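Local atomic coordinates of prophage MuSo2, 43 kDa tail protein (Shewanella oneidensis, PDB entry 3CDD), a protein that probably forms part of the baseplate of a Mu-like phage tail, as a GpP-like tail protein. Residues N197-R202 with E284-G289; M318-I323 with A334-V339. One frame throughout, in Å; residues are numbered along the deposited sequence. Where two conformers were deposited one is given.

Interaction 1 of 2, residues N197-R202 with E284-G289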
# COMPACT_ATOMS: atom_id res chain seq x y z
N ASN A 197 31.41 -17.90 -9.19
CA ASN A 197 30.21 -17.91 -10.04
C ASN A 197 29.12 -16.89 -9.66
O ASN A 197 28.03 -16.89 -10.24
CB ASN A 197 29.62 -19.32 -10.16
CG ASN A 197 29.16 -19.90 -8.81
OD1 ASN A 197 29.45 -19.36 -7.73
ND2 ASN A 197 28.45 -21.03 -8.87
N VAL A 198 29.43 -16.02 -8.70
CA VAL A 198 28.49 -15.00 -8.29
C VAL A 198 28.76 -13.70 -9.04
O VAL A 198 29.79 -13.04 -8.82
CB VAL A 198 28.53 -14.76 -6.77
CG1 VAL A 198 27.65 -13.57 -6.40
CG2 VAL A 198 28.07 -15.99 -6.04
N LYS A 199 27.81 -13.32 -9.89
CA LYS A 199 27.90 -12.07 -10.63
C LYS A 199 27.59 -10.88 -9.71
O LYS A 199 28.30 -9.89 -9.71
CB LYS A 199 26.93 -12.11 -11.82
CG LYS A 199 26.89 -10.84 -12.67
CD LYS A 199 25.64 -10.78 -13.53
CE LYS A 199 25.61 -9.53 -14.41
NZ LYS A 199 26.03 -9.86 -15.79
N ALA A 200 26.54 -10.99 -8.91
CA ALA A 200 26.18 -9.95 -7.95
C ALA A 200 25.37 -10.57 -6.85
O ALA A 200 24.85 -11.68 -7.01
CB ALA A 200 25.39 -8.84 -8.64
N ALA A 201 25.22 -9.87 -5.73
CA ALA A 201 24.44 -10.37 -4.61
C ALA A 201 23.95 -9.26 -3.70
O ALA A 201 24.48 -8.15 -3.68
CB ALA A 201 25.22 -11.38 -3.79
N ARG A 202 22.97 -9.62 -2.89
CA ARG A 202 22.27 -8.66 -2.09
C ARG A 202 21.76 -9.37 -0.83
O ARG A 202 21.28 -10.48 -0.93
CB ARG A 202 21.10 -8.20 -2.98
CG ARG A 202 20.13 -7.24 -2.45
CD ARG A 202 19.20 -6.83 -3.58
NE ARG A 202 17.99 -7.64 -3.67
CZ ARG A 202 16.74 -7.19 -3.56
NH1 ARG A 202 16.49 -5.89 -3.36
NH2 ARG A 202 15.73 -8.03 -3.67
N GLU A 284 20.19 -13.02 -1.73
CA GLU A 284 19.85 -13.28 -3.13
C GLU A 284 21.07 -13.15 -3.99
O GLU A 284 21.70 -12.07 -4.01
CB GLU A 284 18.80 -12.26 -3.63
CG GLU A 284 17.46 -12.48 -3.04
CD GLU A 284 16.39 -11.54 -3.57
OE1 GLU A 284 16.68 -10.62 -4.39
OE2 GLU A 284 15.23 -11.75 -3.15
N TYR A 285 21.36 -14.22 -4.72
CA TYR A 285 22.53 -14.33 -5.56
C TYR A 285 22.15 -14.31 -7.03
O TYR A 285 21.37 -15.13 -7.48
CB TYR A 285 23.31 -15.64 -5.22
CG TYR A 285 24.00 -15.52 -3.86
CD1 TYR A 285 23.31 -15.80 -2.67
CD2 TYR A 285 25.29 -15.04 -3.77
CE1 TYR A 285 23.94 -15.63 -1.40
CE2 TYR A 285 25.92 -14.89 -2.52
CZ TYR A 285 25.24 -15.17 -1.36
OH TYR A 285 25.88 -14.98 -0.16
N THR A 286 22.75 -13.39 -7.77
CA THR A 286 22.53 -13.27 -9.20
C THR A 286 23.67 -14.02 -9.89
O THR A 286 24.86 -13.70 -9.69
CB THR A 286 22.57 -11.80 -9.61
OG1 THR A 286 21.54 -11.07 -8.89
CG2 THR A 286 22.41 -11.64 -11.11
N VAL A 287 23.30 -15.01 -10.72
CA VAL A 287 24.25 -15.76 -11.53
C VAL A 287 23.90 -15.60 -13.02
O VAL A 287 22.77 -15.21 -13.38
CB VAL A 287 24.29 -17.27 -11.11
CG1 VAL A 287 24.70 -17.40 -9.61
CG2 VAL A 287 22.96 -17.96 -11.34
N THR A 288 24.88 -15.89 -13.88
CA THR A 288 24.71 -15.88 -15.31
C THR A 288 24.13 -17.22 -15.78
O THR A 288 24.60 -18.28 -15.37
CB THR A 288 26.07 -15.58 -16.03
OG1 THR A 288 26.42 -14.20 -15.84
CG2 THR A 288 25.99 -15.84 -17.54
N GLY A 289 23.10 -17.16 -16.64
CA GLY A 289 22.50 -18.39 -17.18
C GLY A 289 21.42 -18.96 -16.27
O GLY A 289 21.44 -18.77 -15.08
O HOH W 1 27.48 -16.24 -12.59
O HOH W 2 25.93 -12.15 -17.19
O HOH W 3 18.54 -9.68 -5.89
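Arg202 and Glu284 meet as a salt bridge at one end of this antiparallel pairing. Their side chains run side by side, and Arg202 NH2 reaches Glu284 OE1 at 2.9 Å with a nearly straight N-H. The oxygen lies almost in the guanidinium plane, yet the nitrogen stands 45° above the carboxylate plane, so this is no flat two-pronged pairing; NE adds only a weak bond to the same OE1. With chi1 at 178° the Arg202 chain leaves extended, then turns at chi3, which brings the guanidinium beside the acid. A water that donates to OE1 and accepts weakly from NE completes the cluster.

The same two residues form a hydrogen-bonded backbone pair. Further along, Thr286 N binds Ala200 O at 2.8 Å, while Thr286 O accepts from Lys199 N at 3.0 Å and from Ala200 N at 3.3 Å: a classic beta bulge. Beyond it, one water joins Asn197 O to Thr288 N, and another links Lys199 NZ to Thr288 OG1.

On the buried side, Tyr285 CD2 touches Ala201 CB and Val198 CG2, each at 3.7 Å. CG1 of Val198 lies at the ring edge, in its plane. The phenol OH is hydrogen-bonded to Asp309, and Tyr84 of the second subunit packs on Val198, Ala201 and Tyr285.

The chemistry is thus divided: the salt bridge and one water lie at Arg202 and Glu284, two more waters bridge the far end, and apolar contacts gather around Tyr285. Because Ala201 and Arg202 also pair with a strand of the second subunit, the ladder continues into the assembly.

Interaction 2 of 2, residues M318-I323 with A334-V339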
# COMPACT_ATOMS: atom_id res chain seq x y z
N MSE A 318 23.04 -23.76 2.16
CA MSE A 318 21.76 -23.09 2.18
C MSE A 318 20.74 -23.82 1.32
O MSE A 318 21.10 -24.63 0.46
CB MSE A 318 21.91 -21.65 1.68
CG MSE A 318 23.00 -20.87 2.41
SE MSE A 318 22.39 -20.02 4.02
CE MSE A 318 22.14 -18.27 3.27
N LEU A 319 19.46 -23.54 1.56
CA LEU A 319 18.39 -24.10 0.75
C LEU A 319 17.90 -23.07 -0.27
O LEU A 319 17.62 -21.93 0.10
CB LEU A 319 17.23 -24.57 1.63
CG LEU A 319 16.16 -25.36 0.85
CD1 LEU A 319 16.60 -26.81 0.62
CD2 LEU A 319 14.78 -25.28 1.51
N ILE A 320 17.79 -23.46 -1.53
CA ILE A 320 17.19 -22.56 -2.52
C ILE A 320 15.68 -22.52 -2.32
O ILE A 320 14.98 -23.50 -2.57
CB ILE A 320 17.51 -22.94 -3.99
CG1 ILE A 320 19.03 -22.96 -4.21
CG2 ILE A 320 16.77 -21.98 -4.95
CD1 ILE A 320 19.45 -23.29 -5.64
N ALA A 321 15.19 -21.35 -1.91
CA ALA A 321 13.76 -21.14 -1.66
C ALA A 321 13.02 -20.56 -2.87
O ALA A 321 11.83 -20.81 -3.07
CB ALA A 321 13.56 -20.24 -0.44
N SER A 322 13.72 -19.77 -3.68
CA SER A 322 13.06 -19.16 -4.81
C SER A 322 14.06 -18.87 -5.90
O SER A 322 15.22 -18.65 -5.61
CB SER A 322 12.46 -17.84 -4.34
OG SER A 322 11.58 -17.36 -5.32
N ILE A 323 13.59 -18.82 -7.14
CA ILE A 323 14.45 -18.45 -8.25
C ILE A 323 13.70 -17.50 -9.14
O ILE A 323 12.56 -17.78 -9.51
CB ILE A 323 14.87 -19.70 -9.10
CG1 ILE A 323 15.65 -20.70 -8.25
CG2 ILE A 323 15.79 -19.28 -10.22
CD1 ILE A 323 15.65 -22.11 -8.88
N ALA A 334 19.82 -15.65 -13.43
CA ALA A 334 18.97 -16.31 -12.45
C ALA A 334 19.26 -15.68 -11.11
O ALA A 334 20.42 -15.50 -10.72
CB ALA A 334 19.19 -17.85 -12.41
N VAL A 335 18.20 -15.31 -10.41
CA VAL A 335 18.38 -14.81 -9.09
C VAL A 335 17.94 -15.87 -8.09
O VAL A 335 16.78 -16.23 -8.05
CB VAL A 335 17.61 -13.50 -8.86
CG1 VAL A 335 17.90 -12.99 -7.47
CG2 VAL A 335 17.99 -12.45 -9.93
N ILE A 336 18.89 -16.34 -7.29
CA ILE A 336 18.66 -17.46 -6.37
C ILE A 336 18.54 -16.88 -4.95
O ILE A 336 19.48 -16.28 -4.46
CB ILE A 336 19.81 -18.46 -6.48
CG1 ILE A 336 19.93 -18.95 -7.93
CG2 ILE A 336 19.67 -19.64 -5.52
CD1 ILE A 336 21.37 -18.92 -8.33
N SER A 337 17.34 -17.01 -4.38
CA SER A 337 17.05 -16.63 -3.00
C SER A 337 17.31 -17.84 -2.08
O SER A 337 16.67 -18.89 -2.25
CB SER A 337 15.58 -16.24 -2.90
OG SER A 337 15.22 -15.79 -1.61
N VAL A 338 18.23 -17.71 -1.13
CA VAL A 338 18.62 -18.85 -0.29
C VAL A 338 18.29 -18.61 1.18
O VAL A 338 18.33 -17.48 1.65
CB VAL A 338 20.12 -19.16 -0.39
CG1 VAL A 338 20.49 -19.68 -1.78
CG2 VAL A 338 20.97 -17.91 0.01
N VAL A 339 17.94 -19.68 1.88
CA VAL A 339 17.55 -19.58 3.30
C VAL A 339 18.29 -20.68 4.06
O VAL A 339 18.72 -21.68 3.45
CB VAL A 339 16.01 -19.72 3.49
CG1 VAL A 339 15.25 -18.56 2.79
CG2 VAL A 339 15.51 -21.10 2.94
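Ile320 and Ile336 form the apolar centre of this hairpin: Ile336 CG2 lies 3.6 Å from Ile320 CG1 and almost as near to CD1, the two side chains crossing obliquely. With chi1 of Ile336 at -58°, CG2 lies anti to the backbone N, and it is this branch that meets Ile320, not CG1 or CD1 of Ile336. Nearby, selenomethionine Met318 bends at chi2 (-87°) and chi3, and in the conformer given its CE lies near CG2 of Val338, the shortness of that approach being doubtful; the side chains are nearly perpendicular. The other face carries Val339, whose CG2 packs on Ala321 CB at 4.0 Å, and the paired Ser322 and Ser337, whose CB atoms touch.

Backbone bonds flank this packing. Leu319 and Val339 exchange two, and Ser337 N binds Ser322 O. Ser337 O accepts from Ala321 N at 2.9 Å and weakly from Ser322 N, a classic beta bulge that shifts the register by one residue. At the polar margin, Ser322 OG bonds to Arg26 O.

The hairpin is flanked by strands. Strand 317-328 pairs with 304-309 and 21-27, while strand 331-339 pairs with 281-288; Val305 touches both Ile320 and Val338, and Trp299 touches Ile320 and Ile323.

How the interactions relate
From the N terminus, the chain passes strand 21-27 long before it reaches 197-202, then travels 81 residues, through strands and a helix, before 284-289 returns antiparallel to close interaction 1. Interaction 2 follows in series, neither nested nor crossed: 318-323 and 334-339 close a hairpin over only ten intervening residues. The two illustrate how a distant closure and a local one can share a sheet. Their centres are about 11 Å apart, and 284-289 lies directly beside 334-339, with Tyr285 O 2.8 Å from Ile336 N and Val287 packed on Ile336. The ladder therefore leads from the subunit interface at 197-202 to strand 317-328, which pairs with strand 21-27.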